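Local coordinates for protein DOA1 (Saccharomyces cerevisiae, PDB 3ODT), which probably binds ubiquitin through its WD40 beta-propeller domain and helps to regulate the turnover of F-box proteins, at residues V240-I250 with V261-V272; G16-V24 with V282-R290. All coordinates share one frame; numbering follows the deposited sequence.

Interaction 1. Residues V240-I250 with V261-V272; sequences VSCGEDRTVRI and VITLPAISIWSV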
loop_
_atom_site.group_PDB
_atom_site.type_symbol
_atom_site.label_atom_id
_atom_site.label_comp_id
_atom_site.label_asym_id
_atom_site.label_seq_id
_atom_site.Cartn_x
_atom_site.Cartn_y
_atom_site.Cartn_z
ATOM N N VAL A 240 -2.478 9.479 5.907
ATOM C CA VAL A 240 -2.295 9.951 4.543
ATOM C C VAL A 240 -3.110 9.063 3.603
ATOM O O VAL A 240 -3.095 7.835 3.718
ATOM C CB VAL A 240 -0.821 9.972 4.112
ATOM C CG1 VAL A 240 -0.205 8.603 4.118
ATOM C CG2 VAL A 240 -0.712 10.572 2.736
ATOM N N SER A 241 -3.866 9.688 2.730
ATOM C CA SER A 241 -4.692 8.974 1.774
ATOM C C SER A 241 -4.487 9.532 0.374
ATOM O O SER A 241 -4.003 10.663 0.213
ATOM C CB SER A 241 -6.166 9.112 2.143
ATOM O OG SER A 241 -6.632 10.465 2.043
ATOM N N CYS A 242 -4.881 8.765 -0.623
ATOM C CA CYS A 242 -4.863 9.235 -1.992
ATOM C C CYS A 242 -5.888 8.508 -2.825
ATOM O O CYS A 242 -6.354 7.419 -2.473
ATOM C CB CYS A 242 -3.470 9.057 -2.605
ATOM S SG CYS A 242 -2.972 7.349 -2.903
ATOM N N GLY A 243 -6.244 9.095 -3.966
ATOM C CA GLY A 243 -7.189 8.427 -4.827
ATOM C C GLY A 243 -7.452 9.061 -6.180
ATOM O O GLY A 243 -6.632 9.764 -6.777
ATOM N N GLU A 244 -8.639 8.755 -6.658
ATOM C CA GLU A 244 -9.033 8.996 -8.007
ATOM C C GLU A 244 -9.328 10.479 -8.286
ATOM O O GLU A 244 -9.358 10.914 -9.438
ATOM C CB GLU A 244 -10.228 8.077 -8.314
ATOM C CG GLU A 244 -10.762 8.119 -9.754
ATOM C CD GLU A 244 -9.682 7.919 -10.810
ATOM O OE1 GLU A 244 -8.827 7.025 -10.651
ATOM O OE2 GLU A 244 -9.726 8.642 -11.825
ATOM N N ASP A 245 -9.491 11.267 -7.229
ATOM C CA ASP A 245 -9.741 12.708 -7.375
ATOM C C ASP A 245 -8.483 13.561 -7.503
ATOM O O ASP A 245 -8.539 14.786 -7.394
ATOM C CB ASP A 245 -10.613 13.218 -6.250
ATOM C CG ASP A 245 -9.908 13.202 -4.895
ATOM O OD1 ASP A 245 -8.733 12.767 -4.861
ATOM O OD2 ASP A 245 -10.537 13.685 -3.897
ATOM N N ARG A 246 -7.361 12.903 -7.797
ATOM C CA ARG A 246 -6.072 13.546 -8.069
ATOM C C ARG A 246 -5.404 14.094 -6.821
ATOM O O ARG A 246 -4.436 14.860 -6.928
ATOM C CB ARG A 246 -6.183 14.648 -9.138
ATOM C CG ARG A 246 -7.036 14.253 -10.336
ATOM C CD ARG A 246 -6.893 15.233 -11.476
ATOM N NE ARG A 246 -7.506 16.542 -11.252
ATOM C CZ ARG A 246 -6.838 17.683 -11.090
ATOM N NH1 ARG A 246 -5.505 17.703 -11.039
ATOM N NH2 ARG A 246 -7.504 18.821 -10.940
ATOM N N THR A 247 -5.882 13.692 -5.657
ATOM C CA THR A 247 -5.367 14.260 -4.427
ATOM C C THR A 247 -4.646 13.237 -3.535
ATOM O O THR A 247 -4.954 12.034 -3.505
ATOM C CB THR A 247 -6.438 14.982 -3.569
ATOM O OG1 THR A 247 -7.328 14.045 -2.959
ATOM C CG2 THR A 247 -7.191 16.052 -4.390
ATOM N N VAL A 248 -3.694 13.788 -2.785
ATOM C CA VAL A 248 -3.113 13.187 -1.586
ATOM C C VAL A 248 -3.619 14.039 -0.438
ATOM O O VAL A 248 -3.551 15.271 -0.506
ATOM C CB VAL A 248 -1.568 13.216 -1.617
ATOM C CG1 VAL A 248 -1.011 12.674 -0.311
ATOM C CG2 VAL A 248 -1.062 12.389 -2.801
ATOM N N ARG A 249 -4.128 13.411 0.609
ATOM C CA ARG A 249 -4.706 14.160 1.707
ATOM C C ARG A 249 -4.094 13.728 3.013
ATOM O O ARG A 249 -3.781 12.548 3.198
ATOM C CB ARG A 249 -6.220 14.033 1.735
ATOM C CG ARG A 249 -6.840 14.581 0.480
ATOM C CD ARG A 249 -8.345 14.510 0.504
ATOM N NE ARG A 249 -8.924 14.920 -0.780
ATOM C CZ ARG A 249 -9.925 15.764 -0.942
ATOM N NH1 ARG A 249 -10.459 16.406 0.085
ATOM N NH2 ARG A 249 -10.361 15.991 -2.176
ATOM N N ILE A 250 -3.958 14.671 3.934
ATOM C CA ILE A 250 -3.405 14.376 5.242
ATOM C C ILE A 250 -4.461 14.735 6.267
ATOM O O ILE A 250 -5.007 15.834 6.205
ATOM C CB ILE A 250 -2.102 15.172 5.501
ATOM C CG1 ILE A 250 -1.018 14.746 4.499
ATOM C CG2 ILE A 250 -1.572 14.919 6.909
ATOM C CD1 ILE A 250 -0.748 15.748 3.443
ATOM N N VAL A 261 -4.627 19.231 1.510
ATOM C CA VAL A 261 -4.969 18.584 0.246
ATOM C C VAL A 261 -3.926 18.981 -0.766
ATOM O O VAL A 261 -3.723 20.165 -1.042
ATOM C CB VAL A 261 -6.338 19.011 -0.260
ATOM C CG1 VAL A 261 -6.650 18.377 -1.631
ATOM C CG2 VAL A 261 -7.402 18.681 0.756
ATOM N N ILE A 262 -3.270 17.975 -1.315
ATOM C CA ILE A 262 -2.288 18.146 -2.379
ATOM C C ILE A 262 -2.899 17.627 -3.680
ATOM O O ILE A 262 -3.311 16.462 -3.786
ATOM C CB ILE A 262 -1.003 17.340 -2.099
ATOM C CG1 ILE A 262 -0.311 17.824 -0.824
ATOM C CG2 ILE A 262 -0.015 17.453 -3.245
ATOM C CD1 ILE A 262 0.732 16.887 -0.296
ATOM N N THR A 263 -3.028 18.509 -4.649
ATOM C CA THR A 263 -3.635 18.176 -5.912
ATOM C C THR A 263 -2.540 18.055 -6.949
ATOM O O THR A 263 -1.707 18.934 -7.085
ATOM C CB THR A 263 -4.642 19.225 -6.337
ATOM O OG1 THR A 263 -5.660 19.332 -5.337
ATOM C CG2 THR A 263 -5.280 18.832 -7.665
ATOM N N LEU A 264 -2.528 16.926 -7.640
ATOM C CA LEU A 264 -1.510 16.627 -8.641
ATOM C C LEU A 264 -2.089 16.511 -10.046
ATOM O O LEU A 264 -3.253 16.152 -10.194
ATOM C CB LEU A 264 -0.849 15.301 -8.282
ATOM C CG LEU A 264 -0.100 15.303 -6.937
ATOM C CD1 LEU A 264 0.416 13.933 -6.628
ATOM C CD2 LEU A 264 1.061 16.265 -6.944
ATOM N N PRO A 265 -1.256 16.792 -11.075
ATOM C CA PRO A 265 -1.717 16.759 -12.472
ATOM C C PRO A 265 -1.669 15.331 -13.031
ATOM O O PRO A 265 -0.994 15.052 -14.033
ATOM C CB PRO A 265 -0.724 17.688 -13.196
ATOM C CG PRO A 265 0.569 17.506 -12.414
ATOM C CD PRO A 265 0.130 17.300 -10.965
ATOM N N ALA A 266 -2.403 14.442 -12.376
ATOM C CA ALA A 266 -2.513 13.058 -12.780
ATOM C C ALA A 266 -3.933 12.609 -12.559
ATOM O O ALA A 266 -4.539 12.946 -11.552
ATOM C CB ALA A 266 -1.567 12.218 -11.940
ATOM N N ILE A 267 -4.495 11.828 -13.474
ATOM C CA ILE A 267 -5.905 11.480 -13.367
ATOM C C ILE A 267 -6.190 10.577 -12.153
ATOM O O ILE A 267 -7.310 10.606 -11.639
ATOM C CB ILE A 267 -6.493 10.840 -14.648
ATOM C CG1 ILE A 267 -5.789 9.527 -14.994
ATOM C CG2 ILE A 267 -6.496 11.868 -15.812
ATOM C CD1 ILE A 267 -6.378 8.845 -16.210
ATOM N N SER A 268 -5.197 9.799 -11.722
ATOM C CA SER A 268 -5.341 8.886 -10.576
ATOM C C SER A 268 -4.097 8.872 -9.728
ATOM O O SER A 268 -2.973 8.772 -10.267
ATOM C CB SER A 268 -5.544 7.448 -11.073
ATOM O OG SER A 268 -6.630 7.341 -11.976
ATOM N N ILE A 269 -4.258 8.926 -8.409
ATOM C CA ILE A 269 -3.125 8.756 -7.500
ATOM C C ILE A 269 -3.267 7.369 -6.847
ATOM O O ILE A 269 -4.214 7.148 -6.111
ATOM C CB ILE A 269 -3.084 9.831 -6.398
ATOM C CG1 ILE A 269 -3.418 11.213 -6.960
ATOM C CG2 ILE A 269 -1.686 9.797 -5.710
ATOM C CD1 ILE A 269 -2.558 11.648 -8.128
ATOM N N TRP A 270 -2.382 6.434 -7.214
ATOM C CA TRP A 270 -2.563 5.035 -6.866
ATOM C C TRP A 270 -2.073 4.618 -5.489
ATOM O O TRP A 270 -2.611 3.685 -4.896
ATOM C CB TRP A 270 -1.904 4.134 -7.910
ATOM C CG TRP A 270 -2.500 4.267 -9.241
ATOM C CD1 TRP A 270 -1.915 4.765 -10.364
ATOM C CD2 TRP A 270 -3.832 3.896 -9.603
ATOM N NE1 TRP A 270 -2.808 4.734 -11.412
ATOM C CE2 TRP A 270 -3.992 4.207 -10.967
ATOM C CE3 TRP A 270 -4.905 3.355 -8.898
ATOM C CZ2 TRP A 270 -5.179 3.979 -11.647
ATOM C CZ3 TRP A 270 -6.092 3.110 -9.582
ATOM C CH2 TRP A 270 -6.225 3.454 -10.935
ATOM N N SER A 271 -0.991 5.244 -5.043
ATOM C CA SER A 271 -0.304 4.728 -3.870
ATOM C C SER A 271 0.469 5.812 -3.132
ATOM O O SER A 271 1.012 6.752 -3.733
ATOM C CB SER A 271 0.678 3.638 -4.327
ATOM O OG SER A 271 1.353 3.054 -3.212
ATOM N N VAL A 272 0.454 5.689 -1.815
ATOM C CA VAL A 272 1.325 6.454 -0.928
ATOM C C VAL A 272 2.005 5.533 0.063
ATOM O O VAL A 272 1.494 4.440 0.398
ATOM C CB VAL A 272 0.550 7.523 -0.127
ATOM C CG1 VAL A 272 0.096 8.653 -1.052
ATOM C CG2 VAL A 272 -0.684 6.902 0.556
#

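Interaction 2. Residues G16-V24 with V282-R290; sequences GHDQDVRDV and VGSSDNLVR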
loop_
_atom_site.group_PDB
_atom_site.type_symbol
_atom_site.label_atom_id
_atom_site.label_comp_id
_atom_site.label_asym_id
_atom_site.label_seq_id
_atom_site.Cartn_x
_atom_site.Cartn_y
_atom_site.Cartn_z
ATOM N N GLY A 16 11.017 8.062 -14.603
ATOM C CA GLY A 16 11.633 6.916 -15.235
ATOM C C GLY A 16 10.615 5.886 -15.702
ATOM O O GLY A 16 10.791 5.269 -16.752
ATOM N N HIS A 17 9.556 5.676 -14.926
ATOM C CA HIS A 17 8.553 4.721 -15.347
ATOM C C HIS A 17 7.854 5.191 -16.623
ATOM O O HIS A 17 7.613 6.383 -16.820
ATOM C CB HIS A 17 7.513 4.505 -14.238
ATOM C CG HIS A 17 7.984 3.627 -13.122
ATOM N ND1 HIS A 17 8.285 2.301 -13.307
ATOM C CD2 HIS A 17 8.225 3.898 -11.812
ATOM C CE1 HIS A 17 8.648 1.772 -12.152
ATOM N NE2 HIS A 17 8.634 2.725 -11.236
ATOM N N ASP A 18 7.468 4.236 -17.460
ATOM C CA ASP A 18 6.803 4.552 -18.717
ATOM C C ASP A 18 5.276 4.311 -18.702
ATOM O O ASP A 18 4.609 4.526 -19.711
ATOM C CB ASP A 18 7.421 3.723 -19.833
ATOM C CG ASP A 18 8.871 4.050 -20.038
ATOM O OD1 ASP A 18 9.214 5.261 -19.976
ATOM O OD2 ASP A 18 9.644 3.101 -20.294
ATOM N N GLN A 19 4.759 3.791 -17.587
ATOM C CA GLN A 19 3.319 3.649 -17.397
ATOM C C GLN A 19 2.994 3.889 -15.923
ATOM O O GLN A 19 3.889 4.168 -15.129
ATOM C CB GLN A 19 2.843 2.258 -17.841
ATOM C CG GLN A 19 3.052 1.955 -19.314
ATOM C CD GLN A 19 2.166 2.764 -20.233
ATOM O OE1 GLN A 19 1.126 3.283 -19.819
ATOM N NE2 GLN A 19 2.575 2.880 -21.508
ATOM N N ASP A 20 1.721 3.779 -15.556
ATOM C CA ASP A 20 1.318 4.209 -14.234
ATOM C C ASP A 20 2.180 3.569 -13.163
ATOM O O ASP A 20 2.484 2.370 -13.237
ATOM C CB ASP A 20 -0.144 3.834 -13.932
ATOM C CG ASP A 20 -1.141 4.612 -14.756
ATOM O OD1 ASP A 20 -0.785 5.141 -15.808
ATOM O OD2 ASP A 20 -2.293 4.703 -14.321
ATOM N N VAL A 21 2.499 4.361 -12.130
ATOM C CA VAL A 21 3.116 3.821 -10.922
ATOM C C VAL A 21 1.993 3.345 -10.003
ATOM O O VAL A 21 1.160 4.119 -9.548
ATOM C CB VAL A 21 3.977 4.861 -10.210
ATOM C CG1 VAL A 21 4.583 4.261 -8.951
ATOM C CG2 VAL A 21 5.056 5.381 -11.148
ATOM N N ARG A 22 1.958 2.056 -9.736
ATOM C CA ARG A 22 0.836 1.462 -9.041
ATOM C C ARG A 22 1.053 1.255 -7.548
ATOM O O ARG A 22 0.095 1.127 -6.797
ATOM C CB ARG A 22 0.518 0.119 -9.669
ATOM C CG ARG A 22 0.015 0.184 -11.113
ATOM C CD ARG A 22 -1.357 0.836 -11.215
ATOM N NE ARG A 22 -2.286 0.225 -10.268
ATOM C CZ ARG A 22 -3.602 0.254 -10.351
ATOM N NH1 ARG A 22 -4.186 0.838 -11.380
ATOM N NH2 ARG A 22 -4.336 -0.330 -9.394
ATOM N N ASP A 23 2.303 1.215 -7.136
ATOM C CA ASP A 23 2.640 1.000 -5.742
ATOM C C ASP A 23 4.057 1.482 -5.458
ATOM O O ASP A 23 4.959 1.360 -6.300
ATOM C CB ASP A 23 2.465 -0.468 -5.360
ATOM C CG ASP A 23 2.084 -0.653 -3.873
ATOM O OD1 ASP A 23 1.830 0.351 -3.161
ATOM O OD2 ASP A 23 1.992 -1.816 -3.426
ATOM N N VAL A 24 4.223 2.094 -4.274
ATOM C CA VAL A 24 5.492 2.623 -3.789
ATOM C C VAL A 24 5.740 2.166 -2.358
ATOM O O VAL A 24 4.797 1.969 -1.575
ATOM C CB VAL A 24 5.525 4.173 -3.879
ATOM C CG1 VAL A 24 5.315 4.611 -5.329
ATOM C CG2 VAL A 24 4.463 4.797 -2.998
ATOM N N VAL A 282 4.682 9.107 -3.239
ATOM C CA VAL A 282 3.446 9.089 -4.002
ATOM C C VAL A 282 3.674 8.491 -5.395
ATOM O O VAL A 282 4.589 8.892 -6.109
ATOM C CB VAL A 282 2.879 10.528 -4.190
ATOM C CG1 VAL A 282 1.528 10.484 -4.877
ATOM C CG2 VAL A 282 2.782 11.243 -2.864
ATOM N N GLY A 283 2.850 7.513 -5.759
ATOM C CA GLY A 283 2.861 6.954 -7.099
ATOM C C GLY A 283 1.567 7.303 -7.822
ATOM O O GLY A 283 0.482 7.080 -7.311
ATOM N N SER A 284 1.681 7.794 -9.056
ATOM C CA SER A 284 0.530 8.306 -9.777
ATOM C C SER A 284 0.464 7.902 -11.251
ATOM O O SER A 284 1.407 7.310 -11.831
ATOM C CB SER A 284 0.427 9.822 -9.608
ATOM O OG SER A 284 1.656 10.446 -9.853
ATOM N N SER A 285 -0.668 8.220 -11.865
ATOM C CA SER A 285 -0.938 7.800 -13.226
ATOM C C SER A 285 -0.154 8.565 -14.302
ATOM O O SER A 285 -0.179 8.185 -15.471
ATOM C CB SER A 285 -2.424 7.960 -13.517
ATOM O OG SER A 285 -2.821 9.303 -13.366
ATOM N N ASP A 286 0.521 9.642 -13.904
ATOM C CA ASP A 286 1.381 10.366 -14.838
ATOM C C ASP A 286 2.751 9.697 -14.945
ATOM O O ASP A 286 3.677 10.244 -15.523
ATOM C CB ASP A 286 1.519 11.832 -14.437
ATOM C CG ASP A 286 2.016 12.018 -13.025
ATOM O OD1 ASP A 286 2.234 11.035 -12.318
ATOM O OD2 ASP A 286 2.175 13.182 -12.621
ATOM N N ASN A 287 2.876 8.538 -14.307
ATOM C CA ASN A 287 4.059 7.670 -14.378
ATOM C C ASN A 287 5.203 8.158 -13.515
ATOM O O ASN A 287 6.331 7.678 -13.626
ATOM C CB ASN A 287 4.542 7.462 -15.817
ATOM C CG ASN A 287 3.408 7.126 -16.790
ATOM O OD1 ASN A 287 2.302 6.683 -16.420
ATOM N ND2 ASN A 287 3.691 7.320 -18.058
ATOM N N LEU A 288 4.902 9.105 -12.642
ATOM C CA LEU A 288 5.875 9.665 -11.736
ATOM C C LEU A 288 5.752 9.102 -10.316
ATOM O O LEU A 288 4.654 8.786 -9.838
ATOM C CB LEU A 288 5.702 11.186 -11.655
ATOM C CG LEU A 288 6.031 11.939 -12.930
ATOM C CD1 LEU A 288 5.654 13.382 -12.769
ATOM C CD2 LEU A 288 7.514 11.737 -13.307
ATOM N N VAL A 289 6.897 9.052 -9.663
ATOM C CA VAL A 289 6.974 8.970 -8.215
ATOM C C VAL A 289 7.313 10.382 -7.715
ATOM O O VAL A 289 8.137 11.084 -8.315
ATOM C CB VAL A 289 8.062 7.958 -7.796
ATOM C CG1 VAL A 289 8.210 7.964 -6.302
ATOM C CG2 VAL A 289 7.750 6.543 -8.308
ATOM N N ARG A 290 6.679 10.799 -6.627
ATOM C CA ARG A 290 7.026 12.076 -5.989
ATOM C C ARG A 290 7.296 11.859 -4.508
ATOM O O ARG A 290 6.786 10.921 -3.909
ATOM C CB ARG A 290 5.892 13.092 -6.155
ATOM C CG ARG A 290 5.640 13.571 -7.581
ATOM C CD ARG A 290 4.426 14.467 -7.546
ATOM N NE ARG A 290 4.135 15.111 -8.822
ATOM C CZ ARG A 290 3.459 14.555 -9.828
ATOM N NH1 ARG A 290 3.051 13.289 -9.762
ATOM N NH2 ARG A 290 3.199 15.267 -10.917
#

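Interaction 1. Residues V240-I250 with V261-V272
V248, C242, I269 and V272 make the apolar centre. V248 CG2 lies 3.9 Å from I269 CG2, the two side chains crossing at about a right angle. C242 fills the space beside them: its CB rests 3.7 Å from I269 CG2, and SG sits between the backbone N and the carbonyl carbon (chi1 69°), which brings it 3.8 Å from V272 CG1. V240 and V272 then meet tip to tip. V248 also pairs with I262 in antiparallel register, I262 N donating to V248 O at 2.8 Å, and the flanking R249–V261 pair lays V261 CG1 over the centre of the R249 guanidinium. In the plane of that group, NE donates to T247 OG1, which itself donates to D245 OD1; the same oxygen accepts from T247 N, forming an Asx turn. At the outer edge R246 NH1 reaches L264 O at 2.9 Å, with T263 CG2 over one guanidinium face. S268 OG donates to E244 OE1 at 2.6 Å on the syn side, and Y229 OH is a second partner of this carboxylate oxygen. Strands 239-243, 247-251 and 258-263 belong to one propeller blade; 269-274 begins the next, whose V282 and F292 pack against V248 and I262, respectively.

Interaction 2. Residues G16-V24 with V282-R290
The H17 imidazole meets V289 at its edge, V289 CG2 lying 4.4 Å from H17 CD2, while H17 NE2 bonds to S34. The D20 carboxylate and N287 amide cross obliquely, their planes 43° apart, with D20 OD1 3.5 Å from N287 OD1. Within 282-290, L288 CD1 lies over one face of the R290 guanidinium; at its edge, NH1 and NH2 both grip D286 OD2, and S284 OG donates to D286 OD1, bracing the S284-to-N287 type I turn. That turn offers S284 O to V21 N at 3.2 Å and, from the opposite face of the carbonyl, to N287 N. V21 CG1 packs 3.7 Å from G283 CA, where a beta carbon on the glycine would clash. D20, with its CG beside the backbone N (chi1 -69°), turns OD2 to W270 NE1. With an alanine here the calcium ion would probably lose one of its ligand residues, and W270 NE1 its acceptor. D20 OD1 and N287 OD1 each come within 3.1 Å of S285 O; three acceptors so close together are consistent with the calcium ion bound by D20, S285 and N287, whose positive charge would offset their mutual repulsion.

Overall arrangement
From the N terminus, the chain passes through strand 9-14, the outer strand of the sheet that holds 269-274, 280-284 and 289-293, and then enters 16-24. Interaction 2 is made only when 282-290 returns, closing a loop of 257 residues that runs round the whole propeller. Interaction 1 falls entirely within this loop and closes a short one of 10 residues, between 240-250 and 261-272; the two are nested and do not cross. Both flank the closing blade, in which N-terminal strand 9-14 joins the three C-terminal strands: interaction 1 joins it to the blade before, interaction 2 to the first full blade after. They touch through S271, whose O probably accepts from G283 N and whose OG probably bonds to D23.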